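Local coordinates for protein mannose-specific lectin 3 chain 1 (Crocus vernus, PDB 3MEZ) that probably binds mannose as the domain 1 chain of a heterotetrameric bulb-type lectin that pairs two domain 1 with two domain 2 chains, at residues 10-13 with 14-17. Numbering follows the deposited sequence.
Sequences VIHT and DNQL. Unlike the reference sequence in segment 10-13: His-12 (reference Ser).
Ile-11 overlaps the chain that returns from the turn with both of its branches. A chi1 of -64° puts CG1 beside the backbone N and anti to the carbonyl carbon, leaving CG2 anti to the N; Ile-11 CG2 lies 3.4 Å from Asn-15 O and also meets that residue's CB, while CG1 carries CD1 onward to Leu-17. There Ile-11 CD1 stops 4.0 Å from Leu-17 CG, the two aliphatic side chains crossing at about a right angle. Between them the backbone reverses in a type II beta turn from His-12 to Asn-15, with Asp-14 supplying the positive phi (62°) that this turn requires at its third position. Closure comes from Asn-15 N, which donates to His-12 O at 3.1 Å. The carboxamide of Asn-15 folds back over the turn: ND2 reaches Asp-14 O at 3.1 Å in a nearly straight bond (172°), the acceptor lying in the amide plane, although at the acceptor the donor lies above the carbonyl plane and almost square to the C=O. This bond probably helps fix the rotation of the amide and leaves Asn-15 OD1 at the edge of the His-12 ring, 3.7 Å from His-12 CD2, with the two planes perpendicular. Thr-13 directs OG1 elsewhere, to a hydrogen bond with Cys-52 O beside the Cys-30–Cys-52 disulfide. Ile-11 also packs on Leu-54 and Met-26, and Leu-17 on Phe-24, so the apolar pair joins two antiparallel sheets. Here a tight turn passes the chain from strand 10-11 of one sheet to strand 16-19 of the next, within the three-sheet beta-prism II fold of bulb-type lectins.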
loop_
_atom_site.group_PDB
_atom_site.type_symbol
_atom_site.label_atom_id
_atom_site.label_comp_id
_atom_site.label_asym_id
_atom_site.label_seq_id
_atom_site.Cartn_x
_atom_site.Cartn_y
_atom_site.Cartn_z
ATOM N N VAL A 10 31.187 2.876 -0.874
ATOM C CA VAL A 10 31.702 3.242 0.421
ATOM C C VAL A 10 30.949 4.380 1.128
ATOM O O VAL A 10 30.510 5.263 0.502
ATOM C CB VAL A 10 33.212 3.601 0.282
ATOM C CG1 VAL A 10 33.787 4.035 1.544
ATOM C CG2 VAL A 10 33.983 2.418 -0.242
ATOM N N ILE A 11 30.809 4.345 2.440
ATOM C CA ILE A 11 30.383 5.529 3.183
ATOM C C ILE A 11 31.621 6.125 3.817
ATOM O O ILE A 11 32.250 5.521 4.603
ATOM C CB ILE A 11 29.350 5.235 4.271
ATOM C CG1 ILE A 11 28.076 4.713 3.670
ATOM C CG2 ILE A 11 29.005 6.457 5.086
ATOM C CD1 ILE A 11 27.211 4.132 4.661
ATOM N N HIS A 12 31.928 7.347 3.447
ATOM C CA HIS A 12 33.079 8.065 3.951
ATOM C C HIS A 12 32.922 8.647 5.334
ATOM O O HIS A 12 31.889 8.626 5.909
ATOM C CB HIS A 12 33.467 9.130 2.964
ATOM C CG HIS A 12 33.233 8.705 1.575
ATOM N ND1 HIS A 12 34.081 7.851 0.928
ATOM C CD2 HIS A 12 32.183 8.897 0.750
ATOM C CE1 HIS A 12 33.593 7.574 -0.265
ATOM N NE2 HIS A 12 32.438 8.199 -0.399
ATOM N N THR A 13 33.997 9.159 5.862
ATOM C CA THR A 13 33.965 9.673 7.196
ATOM C C THR A 13 32.965 10.827 7.277
ATOM O O THR A 13 32.889 11.668 6.421
ATOM C CB THR A 13 35.361 10.106 7.651
ATOM O OG1 THR A 13 36.287 9.062 7.376
ATOM C CG2 THR A 13 35.381 10.448 9.093
ATOM N N ASP A 14 32.159 10.772 8.312
ATOM C CA ASP A 14 31.118 11.724 8.589
ATOM C C ASP A 14 30.010 11.826 7.536
ATOM O O ASP A 14 29.361 12.807 7.422
ATOM C CB ASP A 14 31.689 13.072 8.928
ATOM C CG ASP A 14 32.167 13.142 10.332
ATOM O OD1 ASP A 14 31.556 12.539 11.182
ATOM O OD2 ASP A 14 33.160 13.771 10.563
ATOM N N ASN A 15 29.817 10.767 6.788
ATOM C CA ASN A 15 28.697 10.639 5.899
ATOM C C ASN A 15 27.792 9.544 6.442
ATOM O O ASN A 15 28.169 8.861 7.310
ATOM C CB ASN A 15 29.105 10.287 4.493
ATOM C CG ASN A 15 29.811 11.398 3.781
ATOM O OD1 ASN A 15 30.058 11.309 2.617
ATOM N ND2 ASN A 15 30.143 12.408 4.470
ATOM N N GLN A 16 26.590 9.432 5.901
ATOM C CA GLN A 16 25.571 8.544 6.411
ATOM C C GLN A 16 24.547 8.130 5.381
ATOM O O GLN A 16 24.356 8.815 4.428
ATOM C CB GLN A 16 24.867 9.203 7.576
ATOM C CG GLN A 16 24.125 10.438 7.218
ATOM C CD GLN A 16 24.080 11.442 8.317
ATOM O OE1 GLN A 16 23.041 11.739 8.848
ATOM N NE2 GLN A 16 25.190 11.992 8.627
ATOM N N LEU A 17 23.918 6.986 5.619
ATOM C CA LEU A 17 22.608 6.649 5.107
ATOM C C LEU A 17 21.534 7.388 5.905
ATOM O O LEU A 17 21.700 7.633 7.056
ATOM C CB LEU A 17 22.339 5.165 5.160
ATOM C CG LEU A 17 23.260 4.207 4.454
ATOM C CD1 LEU A 17 22.729 2.775 4.567
ATOM C CD2 LEU A 17 23.499 4.653 3.028
#